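Local coordinates for protein NAD-dependent epimerase/dehydratase (Methylobacillus flagellatus KT, PDB 3GPI) that probably binds NAD(H) in a Rossmann-type domain of the epimerase/dehydratase family, although the reaction it catalyses has not been established, at residues R20-Q25 with Y196-R201; P127-K130 with G134-M137; R164-A169 with A272-M277; L46-D49 with T55-S58; L249-L254 with Y259-P264. One frame throughout, in Å; residues are numbered along the deposited sequence.

In the fold
Helix 13-24 opens contact 1, which closes only when the chain returns along helix 187-201, so two flanking helices of the Rossmann domain meet. Within that span, contact 4 closes a short turn where strand 45-47 runs out, and contact 2 folds the approach to helix 132-143 back onto its first turns. Contact 3 starts on helix 164-168, before contact 1 has closed, and ends on the C-terminal helix 266-277; the two therefore cross. Contact 5 closes between the halves of contact 3, around helix 252-256. It touches contact 1 through Tyr196 against Tyr259, and contact 3 through Tyr263 against Ala272, joining the Rossmann-type domain to the C-terminal helices.

Contact 1. Residues R20-Q25 with Y196-R201; sequences RRLTAQ and YLIQQR
Ile198, on helix 187-201, meets Leu22 of helix 13-24 in the buried part of this interface. Its CB is directed at the partner helix, and CD1 touches both methyls of the leucine, lying 4.0 Å from Leu22 CD1. The second branch adds a further contact, with Ile198 CG2 4.1 Å from Leu22 CD2. The two side chains cross nearly at right angles, so the forked end of the leucine lies across the isoleucine. Leu22 has its CG opposite the backbone carbonyl carbon (chi1 -70°), a setting that swings both methyls across to Ile198. Beneath the pair lies the sheet: Leu22 also touches Val29, and Ile198 touches Phe105. Next comes Gln199, at the exposed margin. Its CG lies opposite the backbone N (chi1 -177°) and the chain continues extended, bringing the amide up to that of Gln25. There Gln199 NE2 and Gln25 NE2 stand 4.0 Å apart with the amide planes turned 43° from each other. No hydrogen bond joins them. The two helices, 171 residues apart in sequence, are thus joined here by methyl-to-methyl packing over the sheet, with two amides merely abutting at the rim; across these segments the association is apolar and owes nothing to hydrogen bonding.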
# COMPACT_ATOMS: atom_id res chain seq x y z
N ARG A 20 4.35 1.19 -14.05
CA ARG A 20 4.97 2.26 -14.82
C ARG A 20 6.45 2.36 -14.51
O ARG A 20 7.30 2.45 -15.39
CB ARG A 20 4.24 3.58 -14.55
CG ARG A 20 4.71 4.77 -15.38
CD ARG A 20 4.12 6.13 -14.89
NE ARG A 20 4.66 6.52 -13.58
CZ ARG A 20 5.83 7.13 -13.39
NH1 ARG A 20 6.60 7.42 -14.44
NH2 ARG A 20 6.24 7.46 -12.18
N ARG A 21 6.78 2.31 -13.21
CA ARG A 21 8.17 2.41 -12.77
C ARG A 21 8.99 1.21 -13.22
O ARG A 21 10.10 1.38 -13.76
CB ARG A 21 8.21 2.60 -11.25
CG ARG A 21 7.69 3.98 -10.83
CD ARG A 21 7.51 4.14 -9.30
NE ARG A 21 7.05 5.51 -9.03
CZ ARG A 21 7.84 6.56 -8.85
NH1 ARG A 21 9.17 6.43 -8.74
NH2 ARG A 21 7.27 7.74 -8.68
N LEU A 22 8.46 0.00 -13.05
CA LEU A 22 9.19 -1.21 -13.40
C LEU A 22 9.40 -1.29 -14.90
O LEU A 22 10.46 -1.73 -15.33
CB LEU A 22 8.44 -2.45 -12.92
CG LEU A 22 8.42 -2.61 -11.41
CD1 LEU A 22 7.50 -3.75 -11.10
CD2 LEU A 22 9.85 -2.84 -10.84
N THR A 23 8.41 -0.89 -15.69
CA THR A 23 8.58 -0.89 -17.15
C THR A 23 9.65 0.10 -17.56
O THR A 23 10.49 -0.23 -18.43
CB THR A 23 7.23 -0.60 -17.82
OG1 THR A 23 6.32 -1.67 -17.54
CG2 THR A 23 7.39 -0.45 -19.33
N ALA A 24 9.66 1.28 -16.92
CA ALA A 24 10.70 2.27 -17.23
C ALA A 24 12.10 1.77 -16.91
O ALA A 24 13.07 2.17 -17.57
CB ALA A 24 10.43 3.57 -16.51
N GLN A 25 12.22 0.90 -15.92
CA GLN A 25 13.50 0.32 -15.55
C GLN A 25 13.89 -0.88 -16.42
O GLN A 25 15.00 -1.41 -16.28
CB GLN A 25 13.46 -0.11 -14.12
CG GLN A 25 13.33 1.02 -13.15
CD GLN A 25 13.26 0.53 -11.76
OE1 GLN A 25 12.41 -0.30 -11.42
NE2 GLN A 25 14.16 1.00 -10.92
N TYR A 196 12.14 -0.52 -5.64
CA TYR A 196 13.48 -0.53 -5.05
C TYR A 196 13.80 -1.92 -4.49
O TYR A 196 14.92 -2.45 -4.72
CB TYR A 196 13.57 0.54 -3.96
CG TYR A 196 14.84 0.55 -3.16
CD1 TYR A 196 15.99 1.12 -3.69
CD2 TYR A 196 14.87 0.06 -1.85
CE1 TYR A 196 17.14 1.18 -2.95
CE2 TYR A 196 16.05 0.09 -1.10
CZ TYR A 196 17.16 0.67 -1.67
OH TYR A 196 18.34 0.72 -0.94
N LEU A 197 12.84 -2.55 -3.84
CA LEU A 197 13.12 -3.88 -3.27
C LEU A 197 13.33 -4.87 -4.40
O LEU A 197 14.10 -5.81 -4.26
CB LEU A 197 11.98 -4.35 -2.36
CG LEU A 197 11.80 -3.54 -1.09
CD1 LEU A 197 10.63 -4.11 -0.32
CD2 LEU A 197 13.09 -3.54 -0.23
N ILE A 198 12.64 -4.69 -5.52
CA ILE A 198 12.82 -5.57 -6.66
C ILE A 198 14.21 -5.39 -7.24
O ILE A 198 14.83 -6.40 -7.61
CB ILE A 198 11.67 -5.32 -7.70
CG1 ILE A 198 10.38 -5.98 -7.19
CG2 ILE A 198 12.03 -5.88 -9.12
CD1 ILE A 198 9.14 -5.55 -7.95
N GLN A 199 14.70 -4.15 -7.32
CA GLN A 199 16.06 -3.88 -7.79
C GLN A 199 17.12 -4.47 -6.85
O GLN A 199 18.17 -4.94 -7.31
CB GLN A 199 16.27 -2.38 -7.99
CG GLN A 199 17.65 -2.03 -8.55
CD GLN A 199 17.85 -0.55 -8.68
OE1 GLN A 199 18.01 0.16 -7.68
NE2 GLN A 199 17.85 -0.06 -9.92
N GLN A 200 16.82 -4.48 -5.55
CA GLN A 200 17.74 -4.96 -4.53
C GLN A 200 17.70 -6.49 -4.38
O GLN A 200 18.70 -7.08 -3.91
CB GLN A 200 17.42 -4.30 -3.16
CG GLN A 200 17.62 -2.77 -3.12
CD GLN A 200 19.01 -2.35 -2.68
OE1 GLN A 200 19.70 -1.59 -3.39
NE2 GLN A 200 19.41 -2.80 -1.51
N ARG A 201 16.57 -7.13 -4.73
CA ARG A 201 16.25 -8.54 -4.36
C ARG A 201 17.39 -9.48 -4.71
O ARG A 201 17.73 -10.36 -3.91
CB ARG A 201 14.88 -9.02 -4.94
CG ARG A 201 14.58 -10.57 -5.00
CD ARG A 201 14.52 -11.33 -3.64
NE ARG A 201 14.23 -12.76 -3.82
CZ ARG A 201 15.10 -13.69 -4.24
NH1 ARG A 201 16.36 -13.35 -4.54
NH2 ARG A 201 14.70 -14.95 -4.36

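Contact 2. Residues P127-K130 with G134-M137; sequences PIAK and GKRM
Ala129, in the loop leading into helix 132-143, presses its methyl against the backbone of the first helical turn. Ala129 CB lies 3.7 Å from Gly134 C and 3.8 Å from Lys135 N, so the methyl rests on the peptide unit between those two residues. Gly134 contributes no side chain on this side, and the main chains come close: the CA atoms of Ala129 and Gly134 are 5.0 Å apart. This is the tight part of the contact, and Leu138, one turn farther along the helix, also touches the alanine. Toward solvent the fit loosens. Lys135 reaches the loop only with the root of its side chain, its CG being 3.8 Å from Ala129 CB. With CG placed beside its own backbone N (chi1 -72°), the extended chain carries the ammonium group well beyond the alanine. No hydrogen bond links the two segments; the turn is secured instead just before the helix, where Asp131 OD1 accepts from Gly134 N. The whole forms the entry to a helix, a loop folded back over the first turn, within the connection between the adjacent parallel strands 103-109 and 149-158 of the Rossmann domain, a beta-alpha-beta crossover.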
# COMPACT_ATOMS: atom_id res chain seq x y z
N PRO A 127 0.89 -7.97 15.80
CA PRO A 127 -0.38 -7.30 15.54
C PRO A 127 -1.55 -8.02 16.22
O PRO A 127 -1.62 -9.26 16.21
CB PRO A 127 -0.53 -7.40 14.01
CG PRO A 127 0.29 -8.59 13.63
CD PRO A 127 1.45 -8.58 14.58
N ILE A 128 -2.44 -7.23 16.82
CA ILE A 128 -3.66 -7.76 17.43
C ILE A 128 -4.81 -7.25 16.57
O ILE A 128 -5.19 -6.09 16.68
CB ILE A 128 -3.80 -7.32 18.91
CG1 ILE A 128 -2.56 -7.70 19.73
CG2 ILE A 128 -5.06 -7.96 19.54
CD1 ILE A 128 -2.63 -7.34 21.20
N ALA A 129 -5.33 -8.11 15.69
CA ALA A 129 -6.38 -7.72 14.76
C ALA A 129 -7.65 -7.57 15.54
O ALA A 129 -7.93 -8.38 16.44
CB ALA A 129 -6.55 -8.74 13.65
N LYS A 130 -8.41 -6.53 15.23
CA LYS A 130 -9.64 -6.27 16.00
C LYS A 130 -10.84 -6.24 15.12
O LYS A 130 -11.94 -5.91 15.59
CB LYS A 130 -9.59 -4.93 16.71
CG LYS A 130 -8.26 -4.48 17.25
CD LYS A 130 -7.73 -5.39 18.36
CE LYS A 130 -8.86 -5.98 19.18
NZ LYS A 130 -8.34 -6.84 20.24
N GLY A 134 -8.81 -7.03 9.30
CA GLY A 134 -7.48 -7.32 9.85
C GLY A 134 -7.25 -8.81 9.98
O GLY A 134 -6.13 -9.33 9.71
N LYS A 135 -8.29 -9.54 10.39
CA LYS A 135 -8.16 -10.97 10.57
C LYS A 135 -7.95 -11.65 9.21
O LYS A 135 -7.12 -12.55 9.08
CB LYS A 135 -9.37 -11.52 11.33
CG LYS A 135 -9.38 -11.12 12.81
CD LYS A 135 -10.68 -11.53 13.45
CE LYS A 135 -10.62 -11.31 14.97
NZ LYS A 135 -12.02 -11.31 15.53
N ARG A 136 -8.73 -11.22 8.21
CA ARG A 136 -8.62 -11.75 6.85
C ARG A 136 -7.24 -11.44 6.29
O ARG A 136 -6.66 -12.23 5.56
CB ARG A 136 -9.71 -11.14 5.94
CG ARG A 136 -11.12 -11.77 6.14
CD ARG A 136 -12.15 -11.08 5.25
NE ARG A 136 -12.57 -9.77 5.76
CZ ARG A 136 -13.36 -8.91 5.11
NH1 ARG A 136 -13.70 -7.75 5.68
NH2 ARG A 136 -13.84 -9.22 3.90
N MET A 137 -6.71 -10.26 6.62
CA MET A 137 -5.40 -9.91 6.13
C MET A 137 -4.28 -10.73 6.74
O MET A 137 -3.38 -11.20 6.04
CB MET A 137 -5.16 -8.43 6.39
CG MET A 137 -3.97 -7.88 5.65
SD MET A 137 -3.89 -8.12 3.81
CE MET A 137 -4.85 -6.82 3.26

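Contact 3. Residues R164-A169 with A272-M277; sequences RMIRQA and ALLAAM
Ile166 and Leu274 mark the closest backbone approach, 8.1 Å between CA atoms, where helix 164-168 crosses helix 266-277 at -77° with the axes of the short segments 11.6 Å apart. At so steep a crossing the contact is concentrated on a single residue of the first helix. The side chain of Ile166 leaves its helix toward the partner and carries both branches into it. The longer branch ends against two leucines: Ile166 CD1 is 3.9 Å from Leu274 CD2 and 4.1 Å from Leu273 CB. The shorter branch meets sulfur, with Ile166 CG2 3.7 Å from Met277 SD and nearly as close to the terminal methyl CE. Met277 reaches this place by an unusual route, its CG lying between the backbone N and the carbonyl carbon (chi1 79°); a bend at chi3 then lays SD and CE along the isoleucine. Leu274 and Met277 both run past Ile166 in the reverse sense, so the chains interleave. Ile166 thus lies against one face of helix 266-277, and Tyr270, one turn earlier, also touches it. Across these two segments the contact is apolar, without a hydrogen bond. Ala169, together with Gln168, touches helix 220-230, so residues 164-169 meet both that helix and helix 266-277, consistent with the small C-terminal helical lobe of extended short-chain dehydrogenase/reductase folds.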
# COMPACT_ATOMS: atom_id res chain seq x y z
N ARG A 164 -9.23 12.34 -0.20
CA ARG A 164 -10.24 12.49 0.86
C ARG A 164 -9.85 13.49 1.96
O ARG A 164 -10.70 14.26 2.41
CB ARG A 164 -10.66 11.19 1.52
CG ARG A 164 -11.92 11.37 2.33
CD ARG A 164 -12.45 10.08 2.90
NE ARG A 164 -13.17 10.34 4.15
CZ ARG A 164 -14.46 10.65 4.24
NH1 ARG A 164 -15.21 10.72 3.16
NH2 ARG A 164 -15.00 10.87 5.44
N MET A 165 -8.61 13.51 2.43
CA MET A 165 -8.23 14.41 3.52
C MET A 165 -8.33 15.87 3.06
O MET A 165 -8.69 16.76 3.84
CB MET A 165 -6.81 14.13 4.03
CG MET A 165 -6.65 12.90 4.97
SD MET A 165 -7.71 12.85 6.46
CE MET A 165 -9.03 11.90 5.75
N ILE A 166 -7.96 16.11 1.80
CA ILE A 166 -8.04 17.46 1.22
C ILE A 166 -9.48 17.94 1.18
O ILE A 166 -9.76 19.10 1.56
CB ILE A 166 -7.39 17.54 -0.18
CG1 ILE A 166 -5.88 17.49 -0.04
CG2 ILE A 166 -7.81 18.82 -0.97
CD1 ILE A 166 -5.14 17.43 -1.36
N ARG A 167 -10.38 17.05 0.78
CA ARG A 167 -11.80 17.43 0.73
C ARG A 167 -12.36 17.58 2.14
O ARG A 167 -13.03 18.58 2.41
CB ARG A 167 -12.62 16.42 -0.10
CG ARG A 167 -12.24 16.44 -1.59
CD ARG A 167 -13.14 15.52 -2.39
NE ARG A 167 -13.20 14.15 -1.85
CZ ARG A 167 -12.43 13.14 -2.25
NH1 ARG A 167 -11.52 13.29 -3.20
NH2 ARG A 167 -12.58 11.97 -1.69
N GLN A 168 -12.06 16.65 3.04
CA GLN A 168 -12.58 16.72 4.39
C GLN A 168 -12.10 18.01 5.09
O GLN A 168 -12.81 18.59 5.92
CB GLN A 168 -12.16 15.53 5.22
CG GLN A 168 -12.84 15.52 6.61
CD GLN A 168 -12.71 14.24 7.42
OE1 GLN A 168 -11.66 13.57 7.44
NE2 GLN A 168 -13.77 13.94 8.16
N ALA A 169 -10.89 18.44 4.79
CA ALA A 169 -10.33 19.65 5.40
C ALA A 169 -11.13 20.90 5.03
O ALA A 169 -11.04 21.90 5.72
CB ALA A 169 -8.88 19.81 4.96
N ALA A 272 2.50 18.80 -2.72
CA ALA A 272 2.50 18.47 -4.15
C ALA A 272 1.08 18.29 -4.71
O ALA A 272 0.79 18.62 -5.86
CB ALA A 272 3.34 17.23 -4.39
N LEU A 273 0.16 17.81 -3.89
CA LEU A 273 -1.12 17.42 -4.43
C LEU A 273 -1.98 18.64 -4.56
O LEU A 273 -2.74 18.77 -5.54
CB LEU A 273 -1.80 16.40 -3.53
CG LEU A 273 -1.19 15.01 -3.56
CD1 LEU A 273 -1.79 14.20 -2.42
CD2 LEU A 273 -1.47 14.35 -4.90
N LEU A 274 -1.83 19.55 -3.61
CA LEU A 274 -2.52 20.82 -3.69
C LEU A 274 -2.05 21.54 -4.94
O LEU A 274 -2.87 22.01 -5.73
CB LEU A 274 -2.29 21.65 -2.43
CG LEU A 274 -3.08 21.11 -1.21
CD1 LEU A 274 -2.55 21.70 0.05
CD2 LEU A 274 -4.61 21.33 -1.24
N ALA A 275 -0.73 21.59 -5.14
CA ALA A 275 -0.18 22.29 -6.32
C ALA A 275 -0.72 21.74 -7.64
O ALA A 275 -1.02 22.51 -8.54
CB ALA A 275 1.36 22.27 -6.30
N ALA A 276 -0.89 20.42 -7.74
CA ALA A 276 -1.27 19.76 -8.98
C ALA A 276 -2.76 19.90 -9.27
O ALA A 276 -3.17 20.14 -10.41
CB ALA A 276 -0.87 18.27 -8.94
N MET A 277 -3.57 19.75 -8.22
CA MET A 277 -5.01 19.83 -8.36
C MET A 277 -5.44 21.23 -8.81
O MET A 277 -6.49 21.37 -9.47
CB MET A 277 -5.72 19.38 -7.05
CG MET A 277 -5.77 20.40 -5.89
SD MET A 277 -6.53 19.68 -4.38
CE MET A 277 -7.76 21.02 -4.02

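Contact 4. Residues L46-D49 with T55-S58; sequences LIAD and TLAS
The flat groups that meet the Thr55 side chain are the peptide units on the two sides of Asp49; no aromatic ring takes part, and nothing stacks face to face. Thr55 OG1 is set against the Asp49 main chain, close to the N of the peptide before it and to the O of the peptide after it. Asp49 N donates to Thr55 OG1 over 3.0 Å in a fairly straight bond (161°). The same hydroxyl is hydrogen-bonded to Arg52 O within the turn. Thr55 OG1 sits between its own backbone N and carbonyl carbon (chi1 66°), and this rotation delivers it to the Asp49 amide. The Asp49 carboxylate is turned away from Thr55, and OD1 bonds Thr51 OG1. One residue earlier, Ala48 CB packs 3.4 Å from Thr55 O and 3.9 Å from Leu56 CD2, while Leu56 extends inward to Leu32 and helix 86-95. A water bridges the backbones, donating to Ile47 O at 2.7 Å and to Thr55 O at 2.6 Å. Farther along, Leu46 CD1 only brushes Ser58 OG, at 4.1 Å. A threonine hydroxyl, a water and an alanine methyl thus close the turn that follows strand 45-47, which pairs with strand 29-33 as the third strand, in chain order, of a Rossmann-type sheet.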
# COMPACT_ATOMS: atom_id res chain seq x y z
N LEU A 46 -4.03 -8.76 -18.44
CA LEU A 46 -5.10 -9.71 -18.77
C LEU A 46 -6.20 -9.59 -17.74
O LEU A 46 -6.00 -9.10 -16.63
CB LEU A 46 -4.55 -11.16 -18.83
CG LEU A 46 -4.03 -11.74 -17.52
CD1 LEU A 46 -4.96 -12.81 -17.00
CD2 LEU A 46 -2.63 -12.34 -17.74
N ILE A 47 -7.40 -10.04 -18.12
CA ILE A 47 -8.54 -10.09 -17.25
C ILE A 47 -8.62 -11.46 -16.60
O ILE A 47 -8.58 -12.49 -17.29
CB ILE A 47 -9.86 -9.73 -18.04
CG1 ILE A 47 -9.82 -8.28 -18.54
CG2 ILE A 47 -11.09 -10.00 -17.18
CD1 ILE A 47 -10.80 -7.97 -19.72
N ALA A 48 -8.74 -11.48 -15.29
CA ALA A 48 -9.01 -12.70 -14.57
C ALA A 48 -9.62 -12.40 -13.22
O ALA A 48 -9.69 -11.23 -12.81
CB ALA A 48 -7.73 -13.52 -14.42
N ASP A 49 -10.07 -13.45 -12.54
CA ASP A 49 -10.72 -13.32 -11.24
C ASP A 49 -10.00 -14.23 -10.31
O ASP A 49 -10.11 -15.46 -10.43
CB ASP A 49 -12.20 -13.74 -11.33
CG ASP A 49 -12.94 -13.59 -10.00
OD1 ASP A 49 -12.33 -13.48 -8.92
OD2 ASP A 49 -14.18 -13.59 -10.03
N THR A 55 -10.25 -19.12 -14.25
CA THR A 55 -9.86 -17.95 -15.04
C THR A 55 -8.36 -17.69 -14.91
O THR A 55 -7.86 -16.71 -15.47
CB THR A 55 -10.58 -16.66 -14.57
OG1 THR A 55 -10.14 -16.33 -13.24
CG2 THR A 55 -12.13 -16.87 -14.58
N LEU A 56 -7.67 -18.52 -14.15
CA LEU A 56 -6.22 -18.30 -13.87
C LEU A 56 -5.29 -19.26 -14.61
O LEU A 56 -4.07 -19.29 -14.36
CB LEU A 56 -5.95 -18.42 -12.37
CG LEU A 56 -6.72 -17.45 -11.45
CD1 LEU A 56 -6.51 -17.80 -10.01
CD2 LEU A 56 -6.36 -16.00 -11.72
N ALA A 57 -5.84 -20.04 -15.52
CA ALA A 57 -5.05 -21.09 -16.15
C ALA A 57 -4.01 -20.55 -17.12
O ALA A 57 -3.15 -21.30 -17.52
CB ALA A 57 -5.95 -22.09 -16.86
N SER A 58 -4.09 -19.28 -17.51
CA SER A 58 -3.16 -18.72 -18.51
C SER A 58 -1.94 -18.07 -17.85
O SER A 58 -0.91 -17.86 -18.50
CB SER A 58 -3.87 -17.66 -19.36
OG SER A 58 -3.98 -16.43 -18.66
O HOH W 1 -8.94 -15.18 -17.34

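Contact 5. Residues L249-L254 with Y259-P264; sequences LSNARL and YQLIYP
Leu254 and Tyr259 lie side by side and point the same way, the leucine methyl meeting the ring at its edge. Leu254 CD2 is 4.0 Å from Tyr259 CD2, near the ring plane. Leu254 has CG opposite its backbone N (chi1 173°), which carries CD2 to the tyrosine edge. The tyrosine continues past the leucine to hydrogen-bond Asp189 through OH, a tie that helps fix the ring. Leu261 joins the pair from the loop: Leu261 CD2 lies in the ring plane at the edge of Tyr259 and 4.4 Å from Leu254 CD2. Its other methyl, CD1, meets Asn251, the two side chains approaching from opposite directions until Asn251 ND2 is 3.8 Å from Leu261 CD1. That amide nitrogen, although buried and beside a methyl, has polar partners: Asn215 OD1 and Thr213 O accept from it. On the helix side, Ser250 OG accepts from Ala252 N at 3.2 Å, making an ST turn at the start of helix 252-256. At the other end Ser257 OG is hydrogen-bonded to both Leu254 O and Tyr259 N. Leu254, Tyr259 and Leu261 form a small, largely apolar cluster between the helix and the loop after it, laid against helix 187-201 through Phe193, Ala192 and Asp189, and against strand 209-212 through Val212.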
# COMPACT_ATOMS: atom_id res chain seq x y z
N LEU A 249 3.16 4.47 13.75
CA LEU A 249 3.92 3.41 13.11
C LEU A 249 5.29 3.90 12.67
O LEU A 249 5.43 4.93 12.01
CB LEU A 249 3.11 2.90 11.91
CG LEU A 249 1.77 2.27 12.21
CD1 LEU A 249 0.88 2.25 10.99
CD2 LEU A 249 1.99 0.88 12.78
N SER A 250 6.32 3.15 13.09
CA SER A 250 7.70 3.44 12.74
C SER A 250 8.10 2.83 11.40
O SER A 250 7.90 1.66 11.17
CB SER A 250 8.62 2.84 13.80
OG SER A 250 9.97 3.03 13.41
N ASN A 251 8.74 3.65 10.57
CA ASN A 251 9.32 3.17 9.32
C ASN A 251 10.82 2.96 9.40
O ASN A 251 11.50 3.03 8.38
CB ASN A 251 8.98 4.14 8.19
CG ASN A 251 9.67 5.51 8.31
OD1 ASN A 251 10.38 5.82 9.27
ND2 ASN A 251 9.46 6.33 7.29
N ALA A 252 11.34 2.64 10.58
CA ALA A 252 12.77 2.47 10.75
C ALA A 252 13.37 1.45 9.78
O ALA A 252 14.46 1.68 9.24
CB ALA A 252 13.06 2.03 12.21
N ARG A 253 12.72 0.30 9.64
CA ARG A 253 13.24 -0.75 8.74
C ARG A 253 13.23 -0.28 7.27
O ARG A 253 14.20 -0.46 6.53
CB ARG A 253 12.45 -2.06 8.90
CG ARG A 253 12.92 -3.00 10.04
CD ARG A 253 12.31 -4.37 9.80
NE ARG A 253 12.90 -5.40 10.64
CZ ARG A 253 12.56 -5.61 11.91
NH1 ARG A 253 11.65 -4.84 12.52
NH2 ARG A 253 13.15 -6.58 12.58
N LEU A 254 12.18 0.40 6.83
CA LEU A 254 12.16 0.94 5.47
C LEU A 254 13.32 1.91 5.27
O LEU A 254 14.03 1.84 4.26
CB LEU A 254 10.77 1.59 5.23
CG LEU A 254 10.58 2.36 3.92
CD1 LEU A 254 9.09 2.42 3.55
CD2 LEU A 254 11.14 3.78 4.10
N TYR A 259 16.13 2.94 1.13
CA TYR A 259 15.14 3.62 0.30
C TYR A 259 15.00 5.07 0.74
O TYR A 259 14.94 5.35 1.94
CB TYR A 259 13.79 2.88 0.37
CG TYR A 259 12.76 3.64 -0.45
CD1 TYR A 259 12.81 3.62 -1.84
CD2 TYR A 259 11.76 4.40 0.17
CE1 TYR A 259 11.92 4.33 -2.63
CE2 TYR A 259 10.85 5.09 -0.60
CZ TYR A 259 10.95 5.09 -1.98
OH TYR A 259 10.09 5.82 -2.75
N GLN A 260 14.92 5.98 -0.23
CA GLN A 260 14.74 7.42 0.05
C GLN A 260 13.33 7.86 -0.31
O GLN A 260 12.90 7.79 -1.45
CB GLN A 260 15.75 8.27 -0.70
CG GLN A 260 17.16 8.06 -0.14
CD GLN A 260 18.20 8.85 -0.88
OE1 GLN A 260 18.37 8.70 -2.09
NE2 GLN A 260 18.94 9.68 -0.15
N LEU A 261 12.58 8.28 0.71
CA LEU A 261 11.23 8.74 0.44
C LEU A 261 11.17 9.96 -0.48
O LEU A 261 11.90 10.95 -0.29
CB LEU A 261 10.54 9.07 1.76
CG LEU A 261 10.18 7.87 2.64
CD1 LEU A 261 10.06 8.27 4.11
CD2 LEU A 261 8.92 7.11 2.17
N ILE A 262 10.29 9.87 -1.46
CA ILE A 262 9.99 11.02 -2.34
C ILE A 262 9.26 12.08 -1.52
O ILE A 262 9.53 13.27 -1.66
CB ILE A 262 9.11 10.59 -3.51
CG1 ILE A 262 9.81 9.51 -4.35
CG2 ILE A 262 8.73 11.79 -4.42
CD1 ILE A 262 8.86 8.81 -5.30
N TYR A 263 8.31 11.65 -0.68
CA TYR A 263 7.48 12.53 0.13
C TYR A 263 7.65 12.09 1.55
O TYR A 263 6.86 11.28 2.06
CB TYR A 263 6.02 12.42 -0.29
CG TYR A 263 5.80 12.73 -1.73
CD1 TYR A 263 5.82 14.05 -2.19
CD2 TYR A 263 5.57 11.71 -2.64
CE1 TYR A 263 5.61 14.35 -3.53
CE2 TYR A 263 5.38 12.00 -4.00
CZ TYR A 263 5.39 13.31 -4.42
OH TYR A 263 5.18 13.54 -5.77
N PRO A 264 8.69 12.60 2.23
CA PRO A 264 9.03 12.10 3.57
C PRO A 264 7.91 12.30 4.59
O PRO A 264 7.85 11.58 5.56
CB PRO A 264 10.31 12.87 3.94
CG PRO A 264 10.83 13.44 2.67
CD PRO A 264 9.69 13.56 1.71